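Local structure of annexin A8 (Homo sapiens, 1W3W) at residues I116-A121 and L276-V281; D185-G190 and K222-S227; S62-A65 and K69-T72. The protein acts as an anticoagulant that indirectly inhibits the thromboplastin-specific complex of the clotting cascade, and binds phospholipids in a calcium-dependent manner. All blocks are in the same frame, centred on the assembly; numbering follows the deposited sequence.

Contact 1 of 3, residues I116-A121 and L276-V281; sequences IIEILA and LIRNIV
E118 lays its carboxylate against the side of the R278 guanidinium, and the two charged groups form a bidentate, side-on salt bridge. R278 NE gives its hydrogen to E118 OE2 over 2.6 Å, while R278 NH2 reaches E118 OE1 at 3.0 Å. Both bonds are nearly straight, and both oxygens lie close to the guanidinium plane. The carboxylate itself is tilted, its plane 37° from that of the guanidinium. As a result OE2 is met on its syn side but well out of the carboxylate plane, and OE1 is met from above it. The two chains approach from opposite directions: E118 runs out extended from a CG anti to the backbone N (chi1 169°), whereas R278 bends at chi3 to turn its NE edge to the acid. I119 CD1 adds a loose apolar touch on R278 CD at 4.1 Å, and the N279 side chain faces the carboxylate from the opposite direction.

The helix segments run almost parallel, 14° apart, but their axes stay 12.4 Å from each other, so long polar side chains span the gap. Each charge has a second partner. R261 also binds E118 OE1, and E101 pairs with R278 NH1, linking the buried pair E118–R278 to two further charges; the four would probably stabilise one another in ionised form. With helices 96-107 and 254-266 supplying these further charges, and annexin repeats 2 and 4 meeting near the centre of the chain, the network is consistent with the hydrophilic central channel that annexins form between these repeats.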
ATOM      1  N   ILE A 116      -2.682  -7.626  -2.685  1.00 14.86           N
ATOM      2  CA  ILE A 116      -1.811  -8.434  -1.842  1.00 14.75           C
ATOM      3  C   ILE A 116      -0.338  -8.213  -2.181  1.00 14.64           C
ATOM      4  O   ILE A 116       0.484  -8.059  -1.287  1.00 14.21           O
ATOM      5  CB  ILE A 116      -2.162  -9.956  -1.943  1.00 15.20           C
ATOM      6  CG1 ILE A 116      -3.648 -10.194  -1.623  1.00 16.17           C
ATOM      7  CG2 ILE A 116      -1.279 -10.751  -0.969  1.00 14.91           C
ATOM      8  CD1 ILE A 116      -4.160 -11.628  -1.938  1.00 19.97           C
ATOM      9  N   ILE A 117      -0.022  -8.172  -3.474  1.00 13.95           N
ATOM     10  CA  ILE A 117       1.343  -7.906  -3.947  1.00 13.79           C
ATOM     11  C   ILE A 117       1.869  -6.553  -3.438  1.00 13.75           C
ATOM     12  O   ILE A 117       2.981  -6.456  -2.909  1.00 13.37           O
ATOM     13  CB  ILE A 117       1.365  -7.935  -5.505  1.00 13.63           C
ATOM     14  CG1 ILE A 117       1.213  -9.380  -6.006  1.00 14.42           C
ATOM     15  CG2 ILE A 117       2.634  -7.291  -6.059  1.00 14.39           C
ATOM     16  CD1 ILE A 117       0.741  -9.518  -7.446  1.00 16.60           C
ATOM     17  N   GLU A 118       1.057  -5.516  -3.628  1.00 13.64           N
ATOM     18  CA  GLU A 118       1.414  -4.150  -3.255  1.00 13.26           C
ATOM     19  C   GLU A 118       1.773  -4.067  -1.791  1.00 12.89           C
ATOM     20  O   GLU A 118       2.810  -3.523  -1.433  1.00 12.45           O
ATOM     21  CB  GLU A 118       0.248  -3.204  -3.583  1.00 13.05           C
ATOM     22  CG  GLU A 118       0.352  -1.798  -3.013  1.00 12.85           C
ATOM     23  CD  GLU A 118      -1.005  -1.116  -2.980  1.00 13.08           C
ATOM     24  OE1 GLU A 118      -1.546  -0.813  -4.055  1.00 11.92           O
ATOM     25  OE2 GLU A 118      -1.530  -0.889  -1.880  1.00 11.09           O
ATOM     26  N   ILE A 119       0.912  -4.588  -0.936  1.00 13.14           N
ATOM     27  CA  ILE A 119       1.138  -4.468   0.491  1.00 14.15           C
ATOM     28  C   ILE A 119       2.336  -5.306   0.936  1.00 14.43           C
ATOM     29  O   ILE A 119       3.218  -4.803   1.652  1.00 13.55           O
ATOM     30  CB  ILE A 119      -0.118  -4.820   1.285  1.00 14.63           C
ATOM     31  CG1 ILE A 119      -1.213  -3.802   0.968  1.00 15.99           C
ATOM     32  CG2 ILE A 119       0.189  -4.795   2.771  1.00 15.49           C
ATOM     33  CD1 ILE A 119      -2.533  -4.100   1.615  1.00 16.72           C
ATOM     34  N   LEU A 120       2.398  -6.560   0.498  1.00 14.61           N
ATOM     35  CA  LEU A 120       3.474  -7.442   0.954  1.00 15.14           C
ATOM     36  C   LEU A 120       4.863  -6.997   0.460  1.00 15.38           C
ATOM     37  O   LEU A 120       5.860  -7.161   1.166  1.00 15.88           O
ATOM     38  CB  LEU A 120       3.199  -8.907   0.582  1.00 15.73           C
ATOM     39  CG  LEU A 120       2.406  -9.703   1.634  1.00 17.24           C
ATOM     40  CD1 LEU A 120       1.131  -9.004   2.045  1.00 18.09           C
ATOM     41  CD2 LEU A 120       2.099 -11.119   1.162  1.00 19.08           C
ATOM     42  N   ALA A 121       4.931  -6.428  -0.735  1.00 15.45           N
ATOM     43  CA  ALA A 121       6.209  -5.996  -1.294  1.00 15.86           C
ATOM     44  C   ALA A 121       6.680  -4.635  -0.788  1.00 16.33           C
ATOM     45  O   ALA A 121       7.890  -4.376  -0.728  1.00 17.57           O
ATOM     46  CB  ALA A 121       6.142  -6.004  -2.797  1.00 16.13           C
ATOM     47  N   LEU A 276      -6.345   4.066  -5.374  1.00 14.35           N
ATOM     48  CA  LEU A 276      -6.173   5.482  -5.070  1.00 14.52           C
ATOM     49  C   LEU A 276      -6.365   5.760  -3.573  1.00 13.35           C
ATOM     50  O   LEU A 276      -5.527   6.378  -2.929  1.00 12.43           O
ATOM     51  CB  LEU A 276      -7.174   6.290  -5.904  1.00 15.05           C
ATOM     52  CG  LEU A 276      -7.153   7.815  -5.869  1.00 17.42           C
ATOM     53  CD1 LEU A 276      -5.816   8.386  -6.309  1.00 19.58           C
ATOM     54  CD2 LEU A 276      -8.262   8.315  -6.784  1.00 19.06           C
ATOM     55  N   ILE A 277      -7.470   5.283  -3.019  1.00 13.08           N
ATOM     56  CA  ILE A 277      -7.781   5.484  -1.613  1.00 12.88           C
ATOM     57  C   ILE A 277      -6.702   4.889  -0.721  1.00 13.07           C
ATOM     58  O   ILE A 277      -6.169   5.566   0.154  1.00 12.66           O
ATOM     59  CB  ILE A 277      -9.166   4.883  -1.287  1.00 13.53           C
ATOM     60  CG1 ILE A 277     -10.275   5.775  -1.890  1.00 14.38           C
ATOM     61  CG2 ILE A 277      -9.327   4.685   0.220  1.00 13.56           C
ATOM     62  CD1 ILE A 277     -11.649   5.133  -1.943  1.00 15.30           C
ATOM     63  N   ARG A 278      -6.369   3.624  -0.950  1.00 13.10           N
ATOM     64  CA  ARG A 278      -5.466   2.890  -0.072  1.00 13.04           C
ATOM     65  C   ARG A 278      -4.081   3.507  -0.009  1.00 12.86           C
ATOM     66  O   ARG A 278      -3.489   3.630   1.064  1.00 12.83           O
ATOM     67  CB  ARG A 278      -5.365   1.428  -0.523  1.00 13.31           C
ATOM     68  CG  ARG A 278      -4.534   0.540   0.391  1.00 13.88           C
ATOM     69  CD  ARG A 278      -4.514  -0.934  -0.036  1.00 14.37           C
ATOM     70  NE  ARG A 278      -4.119  -1.046  -1.433  1.00 13.45           N
ATOM     71  CZ  ARG A 278      -4.936  -1.291  -2.460  1.00 14.39           C
ATOM     72  NH1 ARG A 278      -6.227  -1.477  -2.296  1.00 16.06           N
ATOM     73  NH2 ARG A 278      -4.446  -1.329  -3.680  1.00 15.31           N
ATOM     74  N   ASN A 279      -3.561   3.908  -1.156  1.00 12.93           N
ATOM     75  CA  ASN A 279      -2.229   4.474  -1.202  1.00 13.21           C
ATOM     76  C   ASN A 279      -2.143   5.873  -0.632  1.00 13.71           C
ATOM     77  O   ASN A 279      -1.180   6.188   0.068  1.00 13.79           O
ATOM     78  CB  ASN A 279      -1.674   4.365  -2.618  1.00 13.60           C
ATOM     79  CG  ASN A 279      -1.304   2.949  -2.949  1.00 13.62           C
ATOM     80  OD1 ASN A 279      -2.058   2.217  -3.601  1.00 16.87           O
ATOM     81  ND2 ASN A 279      -0.178   2.524  -2.436  1.00 13.14           N
ATOM     82  N   ILE A 280      -3.154   6.707  -0.887  1.00 13.95           N
ATOM     83  CA  ILE A 280      -3.175   8.046  -0.307  1.00 14.69           C
ATOM     84  C   ILE A 280      -3.352   7.958   1.209  1.00 14.09           C
ATOM     85  O   ILE A 280      -2.637   8.617   1.955  1.00 14.31           O
ATOM     86  CB  ILE A 280      -4.259   8.940  -0.968  1.00 14.96           C
ATOM     87  CG1 ILE A 280      -3.754   9.368  -2.352  1.00 17.37           C
ATOM     88  CG2 ILE A 280      -4.560  10.166  -0.105  1.00 15.30           C
ATOM     89  CD1 ILE A 280      -4.666  10.263  -3.103  1.00 20.50           C
ATOM     90  N   VAL A 281      -4.287   7.129   1.654  1.00 13.01           N
ATOM     91  CA  VAL A 281      -4.572   7.022   3.067  1.00 12.91           C
ATOM     92  C   VAL A 281      -3.391   6.433   3.839  1.00 12.52           C
ATOM     93  O   VAL A 281      -2.994   6.993   4.852  1.00 12.71           O
ATOM     94  CB  VAL A 281      -5.848   6.214   3.324  1.00 12.85           C
ATOM     95  CG1 VAL A 281      -5.980   5.866   4.807  1.00 12.82           C
ATOM     96  CG2 VAL A 281      -7.074   7.011   2.852  1.00 13.04           C
TER

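Contact 2 of 3, residues D185-G190 and K222-S227; sequences DLYAAG and KIANKS
One face of the Y187 ring is covered by the methyl branch of I223: CG2 stands 3.5 Å above the ring plane, displaced from the centre toward the rim. The contact is a CH-pi interaction, with CG2 3.9 Å from the centroid of the Y187 ring and 27° off its normal. The methyl sits nearest the ring atom Y187 CD2, at 3.5 Å, and also close to Y187 CG and CE2, so it is displaced toward the CG–CD2–CE2 side of the ring. A224 comes in obliquely on the other ortho carbon, its CB 3.5 Å from Y187 CD1, and the pair of aliphatic groups thus touches the ring at both CD1 and CD2. Farther out, Y187 CE1 lies 3.7 Å from both CA and CB of A224. Y187 reaches them because its CG is anti to the backbone N (chi1 -179°), which carries the ring away from helix 176-191 toward the end of helix 210-224.

Both segments lie in annexin repeat 3, a five-helix right-handed superhelical unit, and the contact joins helix 176-191 to helix 210-224 at the surface, its centre about 30 Å from the centre of the chain. Y220, one turn before A224, also touches Y187, while I223 reaches back to L180, A183 and Q184 on helix 176-191. L186, next to Y187, turns to the repeat interior and packs on helices 198-207 and 228-235. Helix 210-224 ends after A224, and S227 N-caps helix 228-235, its OG accepting a hydrogen bond from D230 N.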
ATOM      1  N   ASP A 185      23.661 -16.448 -10.544  1.00 23.39           N
ATOM      2  CA  ASP A 185      22.541 -17.393 -10.460  1.00 24.19           C
ATOM      3  C   ASP A 185      21.290 -16.876 -11.157  1.00 25.07           C
ATOM      4  O   ASP A 185      20.546 -17.661 -11.730  1.00 25.42           O
ATOM      5  CB  ASP A 185      22.178 -17.702  -9.009  1.00 24.24           C
ATOM      6  CG  ASP A 185      23.204 -18.570  -8.315  1.00 25.25           C
ATOM      7  OD1 ASP A 185      23.094 -18.709  -7.081  1.00 26.00           O
ATOM      8  OD2 ASP A 185      24.166 -19.111  -8.909  1.00 25.25           O
ATOM      9  N   LEU A 186      21.043 -15.567 -11.088  1.00 25.84           N
ATOM     10  CA  LEU A 186      19.884 -14.966 -11.750  1.00 27.10           C
ATOM     11  C   LEU A 186      20.034 -15.034 -13.257  1.00 28.45           C
ATOM     12  O   LEU A 186      19.083 -15.290 -13.978  1.00 28.81           O
ATOM     13  CB  LEU A 186      19.701 -13.500 -11.333  1.00 26.78           C
ATOM     14  CG  LEU A 186      19.237 -13.279  -9.899  1.00 26.70           C
ATOM     15  CD1 LEU A 186      19.149 -11.801  -9.622  1.00 27.28           C
ATOM     16  CD2 LEU A 186      17.906 -13.979  -9.620  1.00 27.13           C
ATOM     17  N   TYR A 187      21.244 -14.802 -13.721  1.00 30.21           N
ATOM     18  CA  TYR A 187      21.556 -14.886 -15.128  1.00 31.96           C
ATOM     19  C   TYR A 187      21.375 -16.323 -15.638  1.00 33.29           C
ATOM     20  O   TYR A 187      20.702 -16.544 -16.639  1.00 33.10           O
ATOM     21  CB  TYR A 187      22.982 -14.420 -15.313  1.00 31.98           C
ATOM     22  CG  TYR A 187      23.491 -14.416 -16.718  1.00 34.20           C
ATOM     23  CD1 TYR A 187      22.825 -13.725 -17.729  1.00 36.34           C
ATOM     24  CD2 TYR A 187      24.668 -15.077 -17.039  1.00 36.21           C
ATOM     25  CE1 TYR A 187      23.320 -13.710 -19.032  1.00 37.15           C
ATOM     26  CE2 TYR A 187      25.166 -15.064 -18.326  1.00 37.58           C
ATOM     27  CZ  TYR A 187      24.492 -14.378 -19.319  1.00 37.84           C
ATOM     28  OH  TYR A 187      25.018 -14.384 -20.595  1.00 40.39           O
ATOM     29  N   ALA A 188      21.966 -17.289 -14.931  1.00 34.77           N
ATOM     30  CA  ALA A 188      21.831 -18.708 -15.268  1.00 36.45           C
ATOM     31  C   ALA A 188      20.367 -19.164 -15.273  1.00 38.08           C
ATOM     32  O   ALA A 188      19.960 -19.937 -16.130  1.00 38.05           O
ATOM     33  CB  ALA A 188      22.644 -19.566 -14.293  1.00 36.27           C
ATOM     34  N   ALA A 189      19.584 -18.664 -14.323  1.00 40.39           N
ATOM     35  CA  ALA A 189      18.171 -19.021 -14.186  1.00 42.30           C
ATOM     36  C   ALA A 189      17.329 -18.531 -15.367  1.00 44.44           C
ATOM     37  O   ALA A 189      16.397 -19.213 -15.798  1.00 44.74           O
ATOM     38  CB  ALA A 189      17.610 -18.468 -12.883  1.00 42.37           C
ATOM     39  N   GLY A 190      17.656 -17.355 -15.886  1.00 46.74           N
ATOM     40  CA  GLY A 190      16.973 -16.822 -17.048  1.00 48.78           C
ATOM     41  C   GLY A 190      17.338 -17.547 -18.329  1.00 50.56           C
ATOM     42  O   GLY A 190      16.532 -17.614 -19.255  1.00 51.18           O
ATOM     43  N   LYS A 222      26.168  -5.975 -15.552  1.00 23.13           N
ATOM     44  CA  LYS A 222      27.503  -6.216 -16.112  1.00 23.85           C
ATOM     45  C   LYS A 222      27.650  -7.592 -16.743  1.00 24.02           C
ATOM     46  O   LYS A 222      28.306  -7.753 -17.773  1.00 24.44           O
ATOM     47  CB  LYS A 222      28.574  -6.085 -15.026  1.00 24.10           C
ATOM     48  CG  LYS A 222      28.695  -4.698 -14.417  1.00 25.73           C
ATOM     49  N   ILE A 223      27.043  -8.588 -16.110  1.00 23.82           N
ATOM     50  CA  ILE A 223      27.126  -9.971 -16.549  1.00 23.91           C
ATOM     51  C   ILE A 223      26.206 -10.250 -17.726  1.00 23.14           C
ATOM     52  O   ILE A 223      26.570 -10.976 -18.634  1.00 22.87           O
ATOM     53  CB  ILE A 223      26.738 -10.919 -15.387  1.00 24.15           C
ATOM     54  CG1 ILE A 223      27.789 -10.880 -14.290  1.00 25.61           C
ATOM     55  CG2 ILE A 223      26.565 -12.360 -15.887  1.00 25.92           C
ATOM     56  CD1 ILE A 223      27.324 -11.562 -13.006  1.00 27.53           C
ATOM     57  N   ALA A 224      24.989  -9.706 -17.671  1.00 21.91           N
ATOM     58  CA  ALA A 224      23.932 -10.094 -18.591  1.00 21.53           C
ATOM     59  C   ALA A 224      23.752  -9.107 -19.743  1.00 20.96           C
ATOM     60  O   ALA A 224      23.154  -9.459 -20.746  1.00 20.73           O
ATOM     61  CB  ALA A 224      22.616 -10.252 -17.845  1.00 21.17           C
ATOM     62  N   ASN A 225      24.264  -7.889 -19.593  1.00 20.90           N
ATOM     63  CA  ASN A 225      24.002  -6.796 -20.542  1.00 21.68           C
ATOM     64  C   ASN A 225      22.519  -6.609 -20.794  1.00 21.35           C
ATOM     65  O   ASN A 225      22.059  -6.448 -21.929  1.00 21.40           O
ATOM     66  CB  ASN A 225      24.767  -7.020 -21.847  1.00 22.14           C
ATOM     67  CG  ASN A 225      26.256  -7.042 -21.618  1.00 24.23           C
ATOM     68  OD1 ASN A 225      26.828  -6.074 -21.122  1.00 28.11           O
ATOM     69  ND2 ASN A 225      26.882  -8.162 -21.930  1.00 27.28           N
ATOM     70  N   LYS A 226      21.782  -6.650 -19.695  1.00 21.22           N
ATOM     71  CA  LYS A 226      20.347  -6.503 -19.675  1.00 21.39           C
ATOM     72  C   LYS A 226      19.968  -6.050 -18.255  1.00 20.76           C
ATOM     73  O   LYS A 226      20.527  -6.546 -17.273  1.00 20.37           O
ATOM     74  CB  LYS A 226      19.706  -7.851 -20.012  1.00 22.36           C
ATOM     75  CG  LYS A 226      18.294  -7.772 -20.529  1.00 24.75           C
ATOM     76  CD  LYS A 226      17.828  -9.122 -21.094  1.00 27.95           C
ATOM     77  CE  LYS A 226      16.762  -8.933 -22.177  1.00 30.33           C
ATOM     78  NZ  LYS A 226      15.698  -9.976 -22.110  1.00 32.31           N
ATOM     79  N   SER A 227      19.043  -5.104 -18.138  1.00 19.83           N
ATOM     80  CA  SER A 227      18.546  -4.694 -16.835  1.00 19.20           C
ATOM     81  C   SER A 227      17.742  -5.842 -16.216  1.00 18.70           C
ATOM     82  O   SER A 227      17.167  -6.665 -16.927  1.00 18.30           O
ATOM     83  CB  SER A 227      17.686  -3.439 -16.966  1.00 19.08           C
ATOM     84  OG  SER A 227      16.484  -3.723 -17.662  1.00 20.24           O
TER

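Contact 3 of 3, residues S62-A65 and K69-T72; sequences SFKA and KDLT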
ATOM      1  N   SER A  62     -14.066   9.729  22.172  1.00 20.15           N
ATOM      2  CA  SER A  62     -14.883  10.802  22.713  1.00 20.31           C
ATOM      3  C   SER A  62     -16.307  10.749  22.172  1.00 20.10           C
ATOM      4  O   SER A  62     -17.247  10.997  22.907  1.00 20.15           O
ATOM      5  CB  SER A  62     -14.264  12.177  22.409  1.00 20.25           C
ATOM      6  OG  SER A  62     -15.145  13.226  22.770  1.00 19.97           O
ATOM      7  N   PHE A  63     -16.450  10.420  20.895  1.00 19.97           N
ATOM      8  CA  PHE A  63     -17.747  10.335  20.244  1.00 20.33           C
ATOM      9  C   PHE A  63     -18.597   9.237  20.890  1.00 21.63           C
ATOM     10  O   PHE A  63     -19.782   9.440  21.110  1.00 21.19           O
ATOM     11  CB  PHE A  63     -17.561  10.067  18.751  1.00 20.07           C
ATOM     12  CG  PHE A  63     -18.831  10.111  17.947  1.00 19.53           C
ATOM     13  CD1 PHE A  63     -19.631   8.973  17.807  1.00 18.01           C
ATOM     14  CD2 PHE A  63     -19.207  11.276  17.288  1.00 17.27           C
ATOM     15  CE1 PHE A  63     -20.796   9.013  17.042  1.00 17.65           C
ATOM     16  CE2 PHE A  63     -20.367  11.317  16.518  1.00 18.21           C
ATOM     17  CZ  PHE A  63     -21.163  10.187  16.398  1.00 17.50           C
ATOM     18  N   LYS A  64     -17.990   8.095  21.200  1.00 23.02           N
ATOM     19  CA  LYS A  64     -18.719   6.977  21.787  1.00 24.99           C
ATOM     20  C   LYS A  64     -19.092   7.243  23.253  1.00 25.66           C
ATOM     21  O   LYS A  64     -20.185   6.868  23.702  1.00 26.07           O
ATOM     22  CB  LYS A  64     -17.916   5.685  21.679  1.00 25.04           C
ATOM     23  CG  LYS A  64     -18.768   4.413  21.891  1.00 28.13           C
ATOM     24  CD  LYS A  64     -17.915   3.140  21.871  1.00 31.35           C
ATOM     25  CE  LYS A  64     -17.166   2.954  20.540  1.00 34.06           C
ATOM     26  NZ  LYS A  64     -16.800   1.530  20.239  1.00 34.84           N
ATOM     27  N   ALA A  65     -18.189   7.876  23.991  1.00 26.00           N
ATOM     28  CA  ALA A  65     -18.450   8.227  25.378  1.00 26.93           C
ATOM     29  C   ALA A  65     -19.589   9.241  25.502  1.00 27.48           C
ATOM     30  O   ALA A  65     -20.451   9.102  26.379  1.00 28.02           O
ATOM     31  CB  ALA A  65     -17.178   8.773  26.037  1.00 27.17           C
ATOM     32  N   LYS A  69     -22.712   5.862  20.428  1.00 29.28           N
ATOM     33  CA  LYS A  69     -22.608   5.066  19.201  1.00 28.66           C
ATOM     34  C   LYS A  69     -21.155   5.064  18.732  1.00 27.23           C
ATOM     35  O   LYS A  69     -20.419   6.010  18.976  1.00 26.44           O
ATOM     36  CB  LYS A  69     -23.500   5.658  18.104  1.00 29.60           C
ATOM     37  CG  LYS A  69     -24.925   5.081  17.995  1.00 32.08           C
ATOM     38  CD  LYS A  69     -25.949   5.941  18.729  1.00 35.99           C
ATOM     39  CE  LYS A  69     -27.382   5.703  18.219  1.00 37.66           C
ATOM     40  NZ  LYS A  69     -27.652   4.254  17.934  1.00 39.10           N
ATOM     41  N   ASP A  70     -20.756   4.001  18.052  1.00 25.49           N
ATOM     42  CA  ASP A  70     -19.436   3.920  17.448  1.00 24.65           C
ATOM     43  C   ASP A  70     -19.366   4.858  16.229  1.00 23.41           C
ATOM     44  O   ASP A  70     -20.277   4.886  15.398  1.00 22.99           O
ATOM     45  CB  ASP A  70     -19.142   2.474  17.042  1.00 24.74           C
ATOM     46  CG  ASP A  70     -17.763   2.299  16.485  1.00 25.53           C
ATOM     47  OD1 ASP A  70     -16.820   2.116  17.284  1.00 28.23           O
ATOM     48  OD2 ASP A  70     -17.516   2.357  15.261  1.00 27.26           O
ATOM     49  N   LEU A  71     -18.293   5.636  16.138  1.00 21.90           N
ATOM     50  CA  LEU A  71     -18.159   6.639  15.089  1.00 20.68           C
ATOM     51  C   LEU A  71     -18.059   6.019  13.702  1.00 20.51           C
ATOM     52  O   LEU A  71     -18.697   6.485  12.772  1.00 20.05           O
ATOM     53  CB  LEU A  71     -16.941   7.541  15.355  1.00 19.87           C
ATOM     54  CG  LEU A  71     -16.644   8.606  14.301  1.00 18.76           C
ATOM     55  CD1 LEU A  71     -17.877   9.466  13.994  1.00 18.32           C
ATOM     56  CD2 LEU A  71     -15.472   9.495  14.727  1.00 17.72           C
ATOM     57  N   THR A  72     -17.235   4.987  13.573  1.00 20.85           N
ATOM     58  CA  THR A  72     -17.017   4.325  12.309  1.00 21.88           C
ATOM     59  C   THR A  72     -18.302   3.690  11.780  1.00 22.14           C
ATOM     60  O   THR A  72     -18.644   3.874  10.612  1.00 21.45           O
ATOM     61  CB  THR A  72     -15.900   3.293  12.441  1.00 22.22           C
ATOM     62  OG1 THR A  72     -14.669   3.965  12.733  1.00 23.59           O
ATOM     63  CG2 THR A  72     -15.630   2.591  11.117  1.00 22.95           C
TER
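F63 and L71 form the tight, buried part of this contact. L71 CD1 lies squarely over the F63 ring, 3.9 Å from its centroid and only 6° off the normal, a well-centred CH-pi interaction. L71 CB adds a touch on F63 CD1, also at 3.9 Å. At the ring edge and in its plane sits the carbonyl oxygen of K69, 3.3 Å from F63 CD1. This same oxygen meets K64 CA in a CA-H...O contact. F67 makes an edge-to-face stack with F63, and Y31 and L30 of helix 24-34 extend the apolar cluster.

The outer side is looser and polar. K64 bends at chi3 (-60°) to bring NZ to D70 OD1 at 3.0 Å, a salt bridge that uses the anti lone pair of D70 OD1, on the side away from OD2. K69 starts off away from 62-65, and it is its carbonyl, not its side chain, that makes the closer contact.

D70 is the N-cap of helix 71-78: its OD2 accepts a hydrogen bond from E73 N, leaving one carboxylate to serve two purposes, bridge and cap. Such a short turn with an N-capping aspartate joins helix 53-67 to helix 71-78 within annexin repeat 1.

How the contacts relate
From the N terminus, contact 3 closes first: 62-65 meets 69-72 across a three-residue gap, a local turn inside repeat 1. Contact 1 opens later, at 116-121 in repeat 2, and closes only at 276-281 in repeat 4, a long loop with 154 residues between its ends. Contact 2, between 185-190 and 222-227, is nested within that loop and ties two helices of repeat 3 together. Contact 3 is in series with both of the others. Contact 1 lies near the centre of the chain, with contacts 2 and 3 on opposite sides of that centre, their own centres about 57 Å apart. No two of them touch.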